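Local coordinates for protein chloride intracellular channel exc-4 (Caenorhabditis elegans, PDB 2YV9) that may insert into membranes to form chloride channels and is required to regulate the lumen size of the growing excretory canal, at residues F102-A105 against K106-N109; D172-L175 against S176-K179; Y224-T227 against A228-A232; I244-H247 against Y248-M252. All coordinates share one frame; numbering follows the deposited sequence.

Contact 1: residues F102-A105 against K106-N109; sequences FHLA and KEFN
Leu104 and Phe108, one helical turn apart, form the more closely packed, apolar side of this contact, where helix 94-107 of the thioredoxin-like N-terminal domain ends. The two side chains run alongside each other, Leu104 CD2 meeting the ring atom CE2 of Phe108 at 4.1 Å. The Phe108 ring brings its edge to the helix backbone, with CD2 3.4 Å from Leu104 O, which accepts a hydrogen bond from Phe108 N at 3.1 Å. Leu104 rests on Pro18 and Phe108 on Val55, so Leu104 is buried against the domain while Phe108 leans on it from the surface. The polar side is looser. His103 and Glu107 swing CG away from their own backbone N (chi1 -179° and -175°), which brings carboxylate and imidazole together without a direct bond: OE1 sits near the ring plane, 3.3 Å from His103 CE1, the planes 77° apart. Past Glu107 the helix closes in a Schellman motif: Asn109, with positive phi, donates its N to Lys106 O at 3.0 Å, and Val110 N turns back to Ala105 O. The ending is held by backbone bonds and one apolar pair, while the acid near His103 would probably favour a protonated imidazole without locking it.

Contact 2: residues D172-L175 against S176-K179; sequences DQLL and SERK
Leu174 and Arg178 supply the main side-chain packing at the C-terminal end of helix 155-178. Arg178 runs extended from CG to NE across Leu174, whose branches lie against one guanidinium face: CD2 stands over the centre, 4.0 Å above the plane, and CD1 comes within 3.4 Å of Arg178 NE. Leu174 owes this position to a CG turned away from its backbone N (chi1 180°). The charged end is anchored by a salt bridge from NH2 to Asp116 and a hydrogen bond from NH1 to Leu183 O. An alanine in place of Arg178 would probably leave Asp116 without this countercharge, Leu183 O without its donor and Leu174 uncovered on that side.

Backbone bonds form the second group, the helical ladder running on to Lys179 N, which meets Leu175 O at 2.9 Å although Lys179 has positive phi.

Side chains bonding to the backbone make the third. Ser176 OG, held between its own N and carbonyl carbon (chi1 55°), donates to Gln173 O, though the 2.4 Å length is doubtfully short; that oxygen also accepts Glu177 N. Lys179 NZ folds back to Ser176 O, 3.1 Å away. The ammonium, and probably the hydroxyl, thus add bonds to carbonyls of the final turns; a lysine charge near the helix C-terminus would probably suit the dipole there, and Arg178 ties this end to neighbouring parts of the fold.

Contact 3: residues Y224-T227 against A228-A232; sequences YILT and AYRTA
Ala228 N bonds to Tyr224 O at 2.9 Å as helix 219-228, in the all-helical part of this GST fold, gives way to a type I beta turn running from Ala228 to Thr231. Tyr229 follows, its N bonded to Ile225 O. One face of its ring takes both that carbonyl oxygen, offset toward the rim, and the Ile225 methyl CG2, a CH-pi contact 3.8 Å from the centroid and 29° off the ring normal. Tyr229 OH bonds His200 ND1 and the ring stacks with His269, so hydroxyl and ring both have partners. An alanine in its place would probably leave Ile225 CG2 facing a gap and deprive His200 of its hydroxyl mate. Arg230 stretches from CG to NE, at the surface, with one guanidinium face against Leu226: CD2 is 3.7 Å above the plane toward the rim, and CD1 reaches Arg230 NE at 3.4 Å. Thr231 comes last. Its hydroxyl also pairs with Tyr182 OH; turning OG1 beside the backbone N (chi1 -62°) brings it back to the helix. Thr227 O is thereby gripped from opposite faces of its plane, by Arg230 N at 3.0 Å and by Thr231 OG1 at 2.7 Å.

Contact 4: residues I244-H247 against Y248-M252; sequences IIHH and YKEQM
His247 and Tyr248, neighbours on helix 241-251 in the all-helical part of the GST fold, make a T-shaped (edge-to-face) pair. The imidazole presents its edge to the phenol ring, with planes at 79° and centroids 5.0 Å apart; His247 CD2 stands over the centre of the tyrosine face, 3.8 Å above it. The same tyrosine ring turns its own edge to the preceding turn, where CD2 lies 3.2 Å from Ile244 O, while Ile244 CG2 runs alongside. Its hydroxyl bonds to Tyr127 and His201, which fastens the helix to helices 117-140 and 190-210.

One residue further on, Ile245 and Lys249 point the same way, CG2 of Ile245 against the Lys249 CD at 3.6 Å, before the ammonium group goes on to Phe255 O. His246 and Glu250 cross at about a right angle, with ring and carboxylate planes 61° apart, and are joined through water rather than directly. Glu250 takes the position between its own N and carbonyl carbon (chi1 74°), which carries the acid up toward both histidines; OE2 also forms a salt bridge with Lys25, which probably offsets part of the negative charge. At the end of the helix, Gln251 packs on Gly76 of the second subunit. One water, held in the plane of the His246 ring, lies 2.7 Å from His246 ND1 and gives a weak bond to Glu250 OE2. A second water donates to Glu250 OE2 at 2.6 Å and accepts from Gln251 NE2 at 2.9 Å.

The four contacts follow one another along the chain, each at or near the C-terminal end of a helix. Contact 1 belongs to the thioredoxin-like domain, the others to the helical part of the GST fold. Contacts 2 and 3 touch directly: Leu175 CD1 packs on Tyr224 CB at 3.6 Å, with centres 16 Å apart. Contacts 3 and 4 lie on opposite sides of the chain's centre, nearest atoms about 8 Å apart, yet both reach helix 190-210. Contacts 1 and 4 are the most distant pair, centres 35 Å apart. The His247 side chain of contact 4 is about 13 Å from the bound calcium ion, whose site is formed by Gln78, Pro80 and Thr92, so the contact gives it no ligand.

Contact 1: residues F102-A105 against K106-N109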
loop_
_atom_site.group_PDB
_atom_site.type_symbol
_atom_site.label_atom_id
_atom_site.label_comp_id
_atom_site.label_asym_id
_atom_site.label_seq_id
_atom_site.Cartn_x
_atom_site.Cartn_y
_atom_site.Cartn_z
ATOM N N PHE A 102 3.456 12.170 7.817
ATOM C CA PHE A 102 2.550 13.311 7.976
ATOM C C PHE A 102 2.647 13.850 9.403
ATOM O O PHE A 102 2.671 15.087 9.604
ATOM C CB PHE A 102 1.116 12.847 7.732
ATOM C CG PHE A 102 0.070 13.919 7.916
ATOM C CD1 PHE A 102 -0.442 14.573 6.814
ATOM C CD2 PHE A 102 -0.429 14.223 9.162
ATOM C CE1 PHE A 102 -1.425 15.551 6.952
ATOM C CE2 PHE A 102 -1.384 15.216 9.311
ATOM C CZ PHE A 102 -1.890 15.858 8.191
ATOM N N HIS A 103 2.691 12.939 10.370
ATOM C CA HIS A 103 2.733 13.302 11.792
ATOM C C HIS A 103 4.000 14.077 12.060
ATOM O O HIS A 103 3.953 15.182 12.648
ATOM C CB HIS A 103 2.678 12.069 12.707
ATOM C CG HIS A 103 2.692 12.417 14.160
ATOM N ND1 HIS A 103 3.860 12.680 14.850
ATOM C CD2 HIS A 103 1.680 12.614 15.036
ATOM C CE1 HIS A 103 3.561 12.996 16.099
ATOM N NE2 HIS A 103 2.248 12.971 16.237
ATOM N N LEU A 104 5.128 13.498 11.666
ATOM C CA LEU A 104 6.444 14.083 11.863
ATOM C C LEU A 104 6.554 15.448 11.153
ATOM O O LEU A 104 7.095 16.394 11.739
ATOM C CB LEU A 104 7.572 13.186 11.350
ATOM C CG LEU A 104 7.960 12.013 12.261
ATOM C CD1 LEU A 104 8.892 11.023 11.578
ATOM C CD2 LEU A 104 8.625 12.516 13.586
ATOM N N ALA A 105 6.117 15.536 9.899
ATOM C CA ALA A 105 6.096 16.830 9.165
ATOM C C ALA A 105 5.355 17.907 10.001
ATOM O O ALA A 105 5.813 19.070 10.088
ATOM C CB ALA A 105 5.441 16.672 7.751
ATOM N N LYS A 106 4.182 17.554 10.545
ATOM C CA LYS A 106 3.355 18.496 11.316
ATOM C C LYS A 106 4.104 18.909 12.563
ATOM O O LYS A 106 4.166 20.115 12.910
ATOM C CB LYS A 106 2.015 17.869 11.669
ATOM C CG LYS A 106 1.011 18.816 12.396
ATOM C CD LYS A 106 0.316 19.752 11.419
ATOM C CE LYS A 106 -0.594 20.765 12.119
ATOM N NZ LYS A 106 -1.674 21.257 11.208
ATOM N N GLU A 107 4.673 17.917 13.239
ATOM C CA GLU A 107 5.286 18.108 14.546
ATOM C C GLU A 107 6.439 19.086 14.442
ATOM O O GLU A 107 6.707 19.866 15.376
ATOM C CB GLU A 107 5.785 16.779 15.059
ATOM C CG GLU A 107 6.342 16.819 16.457
ATOM C CD GLU A 107 6.880 15.483 16.866
ATOM O OE1 GLU A 107 6.459 14.473 16.255
ATOM O OE2 GLU A 107 7.729 15.451 17.778
ATOM N N PHE A 108 7.109 19.057 13.299
ATOM C CA PHE A 108 8.249 19.946 13.058
ATOM C C PHE A 108 7.964 21.105 12.071
ATOM O O PHE A 108 8.901 21.689 11.499
ATOM C CB PHE A 108 9.481 19.140 12.674
ATOM C CG PHE A 108 9.992 18.284 13.786
ATOM C CD1 PHE A 108 10.715 18.843 14.824
ATOM C CD2 PHE A 108 9.720 16.926 13.823
ATOM C CE1 PHE A 108 11.189 18.044 15.869
ATOM C CE2 PHE A 108 10.184 16.135 14.852
ATOM C CZ PHE A 108 10.915 16.706 15.889
ATOM N N ASN A 109 6.698 21.451 11.900
ATOM C CA ASN A 109 6.306 22.622 11.096
ATOM C C ASN A 109 6.743 22.578 9.633
ATOM O O ASN A 109 7.050 23.628 9.049
ATOM C CB ASN A 109 6.859 23.922 11.768
ATOM C CG ASN A 109 6.123 25.172 11.340
ATOM O OD1 ASN A 109 6.683 26.305 11.416
ATOM N ND2 ASN A 109 4.871 25.025 10.921
#

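Contact 2: residues D172-L175 against S176-K179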
loop_
_atom_site.group_PDB
_atom_site.type_symbol
_atom_site.label_atom_id
_atom_site.label_comp_id
_atom_site.label_asym_id
_atom_site.label_seq_id
_atom_site.Cartn_x
_atom_site.Cartn_y
_atom_site.Cartn_z
ATOM N N ASP A 172 1.195 21.809 -17.700
ATOM C CA ASP A 172 1.901 22.993 -18.146
ATOM C C ASP A 172 1.090 24.252 -17.856
ATOM O O ASP A 172 1.642 25.192 -17.344
ATOM C CB ASP A 172 2.176 22.928 -19.635
ATOM C CG ASP A 172 3.118 24.023 -20.111
ATOM O OD1 ASP A 172 4.297 24.074 -19.719
ATOM O OD2 ASP A 172 2.667 24.827 -20.969
ATOM N N GLN A 173 -0.198 24.210 -18.213
ATOM C CA GLN A 173 -1.104 25.358 -18.051
ATOM C C GLN A 173 -1.260 25.727 -16.582
ATOM O O GLN A 173 -1.186 26.917 -16.220
ATOM C CB GLN A 173 -2.463 25.049 -18.691
ATOM C CG GLN A 173 -2.408 25.123 -20.220
ATOM C CD GLN A 173 -3.694 24.618 -20.908
ATOM O OE1 GLN A 173 -4.769 25.185 -20.712
ATOM N NE2 GLN A 173 -3.575 23.554 -21.724
ATOM N N LEU A 174 -1.454 24.721 -15.735
ATOM C CA LEU A 174 -1.534 24.953 -14.285
ATOM C C LEU A 174 -0.273 25.598 -13.718
ATOM O O LEU A 174 -0.319 26.534 -12.924
ATOM C CB LEU A 174 -1.790 23.631 -13.573
ATOM C CG LEU A 174 -1.894 23.689 -12.054
ATOM C CD1 LEU A 174 -2.974 24.740 -11.654
ATOM C CD2 LEU A 174 -2.202 22.302 -11.513
ATOM N N LEU A 175 0.889 25.103 -14.121
ATOM C CA LEU A 175 2.125 25.656 -13.661
ATOM C C LEU A 175 2.338 27.073 -14.147
ATOM O O LEU A 175 2.922 27.903 -13.430
ATOM C CB LEU A 175 3.285 24.771 -14.122
ATOM C CG LEU A 175 3.433 23.465 -13.354
ATOM C CD1 LEU A 175 4.363 22.490 -14.179
ATOM C CD2 LEU A 175 4.010 23.618 -11.901
ATOM N N SER A 176 1.875 27.356 -15.363
ATOM C CA SER A 176 2.006 28.695 -15.927
ATOM C C SER A 176 1.166 29.680 -15.135
ATOM O O SER A 176 1.639 30.773 -14.814
ATOM C CB SER A 176 1.608 28.721 -17.394
ATOM O OG SER A 176 0.311 28.210 -17.571
ATOM N N GLU A 177 -0.074 29.302 -14.850
ATOM C CA GLU A 177 -0.921 30.161 -14.012
ATOM C C GLU A 177 -0.445 30.279 -12.558
ATOM O O GLU A 177 -0.498 31.364 -11.984
ATOM C CB GLU A 177 -2.415 29.814 -14.125
ATOM C CG GLU A 177 -2.845 28.381 -13.875
ATOM C CD GLU A 177 -3.978 27.932 -14.818
ATOM O OE1 GLU A 177 -4.199 28.591 -15.860
ATOM O OE2 GLU A 177 -4.637 26.908 -14.528
ATOM N N ARG A 178 0.041 29.192 -11.967
ATOM C CA ARG A 178 0.523 29.219 -10.576
ATOM C C ARG A 178 1.838 29.978 -10.410
ATOM O O ARG A 178 2.075 30.609 -9.379
ATOM C CB ARG A 178 0.656 27.799 -10.014
ATOM C CG ARG A 178 -0.661 27.210 -9.648
ATOM C CD ARG A 178 -0.600 25.912 -8.829
ATOM N NE ARG A 178 -1.975 25.489 -8.542
ATOM C CZ ARG A 178 -2.350 24.326 -8.029
ATOM N NH1 ARG A 178 -1.461 23.394 -7.720
ATOM N NH2 ARG A 178 -3.656 24.091 -7.834
ATOM N N LYS A 179 2.688 29.918 -11.427
ATOM C CA LYS A 179 4.033 30.492 -11.397
ATOM C C LYS A 179 4.929 30.019 -10.244
ATOM O O LYS A 179 5.900 30.677 -9.880
ATOM C CB LYS A 179 3.931 32.033 -11.438
ATOM C CG LYS A 179 3.059 32.481 -12.589
ATOM C CD LYS A 179 3.001 33.983 -12.757
ATOM C CE LYS A 179 2.444 34.347 -14.128
ATOM N NZ LYS A 179 1.097 33.747 -14.401
#

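Contact 3: residues Y224-T227 against A228-A232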
loop_
_atom_site.group_PDB
_atom_site.type_symbol
_atom_site.label_atom_id
_atom_site.label_comp_id
_atom_site.label_asym_id
_atom_site.label_seq_id
_atom_site.Cartn_x
_atom_site.Cartn_y
_atom_site.Cartn_z
ATOM N N TYR A 224 9.515 22.564 -14.430
ATOM C CA TYR A 224 9.196 21.767 -13.260
ATOM C C TYR A 224 10.011 20.448 -13.293
ATOM O O TYR A 224 10.538 19.992 -12.268
ATOM C CB TYR A 224 7.692 21.510 -13.251
ATOM C CG TYR A 224 7.167 20.629 -12.165
ATOM C CD1 TYR A 224 6.871 21.128 -10.890
ATOM C CD2 TYR A 224 6.916 19.262 -12.403
ATOM C CE1 TYR A 224 6.434 20.328 -9.918
ATOM C CE2 TYR A 224 6.441 18.447 -11.379
ATOM C CZ TYR A 224 6.147 18.987 -10.178
ATOM O OH TYR A 224 5.677 18.215 -9.166
ATOM N N ILE A 225 10.183 19.870 -14.477
ATOM C CA ILE A 225 11.050 18.674 -14.579
ATOM C C ILE A 225 12.501 19.078 -14.221
ATOM O O ILE A 225 13.223 18.392 -13.479
ATOM C CB ILE A 225 10.941 18.059 -15.975
ATOM C CG1 ILE A 225 9.520 17.473 -16.160
ATOM C CG2 ILE A 225 12.045 16.974 -16.184
ATOM C CD1 ILE A 225 9.126 17.187 -17.592
ATOM N N LEU A 226 12.952 20.207 -14.742
ATOM C CA LEU A 226 14.258 20.742 -14.329
ATOM C C LEU A 226 14.355 20.929 -12.817
ATOM O O LEU A 226 15.340 20.542 -12.224
ATOM C CB LEU A 226 14.541 22.044 -15.056
ATOM C CG LEU A 226 15.893 22.710 -14.764
ATOM C CD1 LEU A 226 17.126 21.787 -14.839
ATOM C CD2 LEU A 226 16.054 23.964 -15.710
ATOM N N THR A 227 13.313 21.487 -12.211
ATOM C CA THR A 227 13.244 21.578 -10.767
ATOM C C THR A 227 13.450 20.194 -10.150
ATOM O O THR A 227 14.216 20.048 -9.234
ATOM C CB THR A 227 11.961 22.263 -10.331
ATOM O OG1 THR A 227 12.003 23.604 -10.860
ATOM C CG2 THR A 227 11.853 22.289 -8.841
ATOM N N ALA A 228 12.803 19.173 -10.697
ATOM C CA ALA A 228 12.994 17.809 -10.182
ATOM C C ALA A 228 14.475 17.393 -10.161
ATOM O O ALA A 228 14.996 16.854 -9.197
ATOM C CB ALA A 228 12.219 16.815 -11.074
ATOM N N TYR A 229 15.093 17.610 -11.291
ATOM C CA TYR A 229 16.482 17.213 -11.559
ATOM C C TYR A 229 17.462 18.082 -10.771
ATOM O O TYR A 229 18.659 17.819 -10.855
ATOM C CB TYR A 229 16.746 17.333 -13.059
ATOM C CG TYR A 229 15.917 16.435 -13.944
ATOM C CD1 TYR A 229 15.262 15.291 -13.428
ATOM C CD2 TYR A 229 15.902 16.601 -15.330
ATOM C CE1 TYR A 229 14.536 14.430 -14.291
ATOM C CE2 TYR A 229 15.206 15.732 -16.157
ATOM C CZ TYR A 229 14.520 14.657 -15.613
ATOM O OH TYR A 229 13.836 13.795 -16.449
ATOM N N ARG A 230 16.947 19.110 -10.072
ATOM C CA ARG A 230 17.748 19.913 -9.119
ATOM C C ARG A 230 17.331 19.761 -7.627
ATOM O O ARG A 230 17.873 20.453 -6.745
ATOM C CB ARG A 230 17.747 21.411 -9.528
ATOM C CG ARG A 230 18.372 21.713 -10.885
ATOM C CD ARG A 230 18.117 23.183 -11.251
ATOM N NE ARG A 230 18.740 23.603 -12.503
ATOM C CZ ARG A 230 18.651 24.834 -13.009
ATOM N NH1 ARG A 230 17.949 25.774 -12.381
ATOM N NH2 ARG A 230 19.262 25.128 -14.153
ATOM N N THR A 231 16.356 18.874 -7.343
ATOM C CA THR A 231 15.849 18.630 -6.013
ATOM C C THR A 231 16.519 17.353 -5.496
ATOM O O THR A 231 16.313 16.269 -6.039
ATOM C CB THR A 231 14.349 18.416 -6.093
ATOM O OG1 THR A 231 13.703 19.602 -6.601
ATOM C CG2 THR A 231 13.752 18.032 -4.737
ATOM N N ALA A 232 17.363 17.478 -4.480
ATOM C CA ALA A 232 18.097 16.365 -3.956
ATOM C C ALA A 232 17.159 15.208 -3.618
ATOM O O ALA A 232 17.491 14.076 -3.917
ATOM C CB ALA A 232 18.943 16.799 -2.710
#

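Contact 4: residues I244-H247 against Y248-M252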
loop_
_atom_site.group_PDB
_atom_site.type_symbol
_atom_site.label_atom_id
_atom_site.label_comp_id
_atom_site.label_asym_id
_atom_site.label_seq_id
_atom_site.Cartn_x
_atom_site.Cartn_y
_atom_site.Cartn_z
ATOM N N ILE A 244 14.220 1.692 -14.792
ATOM C CA ILE A 244 12.894 2.159 -15.096
ATOM C C ILE A 244 12.365 1.346 -16.299
ATOM O O ILE A 244 11.245 0.844 -16.274
ATOM C CB ILE A 244 12.877 3.673 -15.436
ATOM C CG1 ILE A 244 13.283 4.501 -14.200
ATOM C CG2 ILE A 244 11.453 4.077 -15.911
ATOM C CD1 ILE A 244 13.578 6.031 -14.467
ATOM N N ILE A 245 13.190 1.244 -17.346
ATOM C CA ILE A 245 12.815 0.489 -18.561
ATOM C C ILE A 245 12.496 -0.949 -18.192
ATOM O O ILE A 245 11.434 -1.483 -18.547
ATOM C CB ILE A 245 13.915 0.571 -19.611
ATOM C CG1 ILE A 245 14.068 1.993 -20.156
ATOM C CG2 ILE A 245 13.590 -0.357 -20.772
ATOM C CD1 ILE A 245 15.492 2.284 -20.643
ATOM N N HIS A 246 13.350 -1.573 -17.381
ATOM C CA HIS A 246 13.141 -2.967 -17.015
ATOM C C HIS A 246 11.888 -3.209 -16.194
ATOM O O HIS A 246 11.209 -4.194 -16.383
ATOM C CB HIS A 246 14.352 -3.473 -16.262
ATOM C CG HIS A 246 14.380 -4.961 -16.129
ATOM N ND1 HIS A 246 13.971 -5.618 -14.989
ATOM C CD2 HIS A 246 14.725 -5.924 -17.018
ATOM C CE1 HIS A 246 14.090 -6.925 -15.173
ATOM N NE2 HIS A 246 14.537 -7.137 -16.399
ATOM N N HIS A 247 11.551 -2.237 -15.333
ATOM C CA HIS A 247 10.367 -2.322 -14.523
ATOM C C HIS A 247 9.143 -2.504 -15.409
ATOM O O HIS A 247 8.331 -3.397 -15.152
ATOM C CB HIS A 247 10.288 -1.055 -13.636
ATOM C CG HIS A 247 9.002 -0.891 -12.895
ATOM N ND1 HIS A 247 8.802 -1.387 -11.624
ATOM C CD2 HIS A 247 7.863 -0.237 -13.228
ATOM C CE1 HIS A 247 7.596 -1.037 -11.203
ATOM N NE2 HIS A 247 6.999 -0.355 -12.164
ATOM N N TYR A 248 9.005 -1.646 -16.424
ATOM C CA TYR A 248 7.824 -1.696 -17.285
ATOM C C TYR A 248 7.969 -2.925 -18.188
ATOM O O TYR A 248 6.987 -3.589 -18.446
ATOM C CB TYR A 248 7.625 -0.437 -18.087
ATOM C CG TYR A 248 7.189 0.713 -17.210
ATOM C CD1 TYR A 248 5.860 0.900 -16.900
ATOM C CD2 TYR A 248 8.129 1.534 -16.633
ATOM C CE1 TYR A 248 5.477 1.933 -16.066
ATOM C CE2 TYR A 248 7.783 2.566 -15.818
ATOM C CZ TYR A 248 6.427 2.758 -15.528
ATOM O OH TYR A 248 6.081 3.774 -14.651
ATOM N N LYS A 249 9.193 -3.235 -18.615
ATOM C CA LYS A 249 9.348 -4.440 -19.476
ATOM C C LYS A 249 8.941 -5.713 -18.758
ATOM O O LYS A 249 8.225 -6.538 -19.341
ATOM C CB LYS A 249 10.741 -4.505 -20.124
ATOM C CG LYS A 249 10.861 -3.492 -21.227
ATOM C CD LYS A 249 12.179 -3.507 -21.958
ATOM C CE LYS A 249 12.418 -4.794 -22.668
ATOM N NZ LYS A 249 13.466 -4.639 -23.719
ATOM N N GLU A 250 9.335 -5.867 -17.489
ATOM C CA GLU A 250 9.064 -7.086 -16.745
ATOM C C GLU A 250 7.571 -7.317 -16.483
ATOM O O GLU A 250 7.126 -8.478 -16.434
ATOM C CB GLU A 250 9.960 -7.236 -15.478
ATOM C CG GLU A 250 9.652 -6.342 -14.256
ATOM C CD GLU A 250 10.665 -6.490 -13.076
ATOM O OE1 GLU A 250 11.399 -7.518 -13.035
ATOM O OE2 GLU A 250 10.721 -5.583 -12.169
ATOM N N GLN A 251 6.798 -6.233 -16.373
ATOM C CA GLN A 251 5.331 -6.341 -16.231
ATOM C C GLN A 251 4.553 -6.376 -17.582
ATOM O O GLN A 251 3.512 -7.021 -17.657
ATOM C CB GLN A 251 4.764 -5.202 -15.358
ATOM C CG GLN A 251 5.432 -4.999 -13.968
ATOM C CD GLN A 251 5.188 -6.125 -12.951
ATOM O OE1 GLN A 251 4.222 -6.891 -13.044
ATOM N NE2 GLN A 251 6.066 -6.199 -11.949
ATOM N N MET A 252 5.040 -5.632 -18.586
ATOM C CA MET A 252 4.495 -5.638 -19.963
ATOM C C MET A 252 5.015 -6.910 -20.718
ATOM O O MET A 252 4.829 -7.023 -21.936
ATOM C CB MET A 252 4.880 -4.324 -20.746
ATOM C CG MET A 252 4.007 -2.949 -20.553
ATOM S SD MET A 252 2.286 -3.196 -21.094
ATOM C CE MET A 252 2.427 -4.458 -22.353
HETATM O O HOH W 1 13.308 -4.490 -12.589
HETATM O O HOH W 2 8.405 -4.485 -11.841
#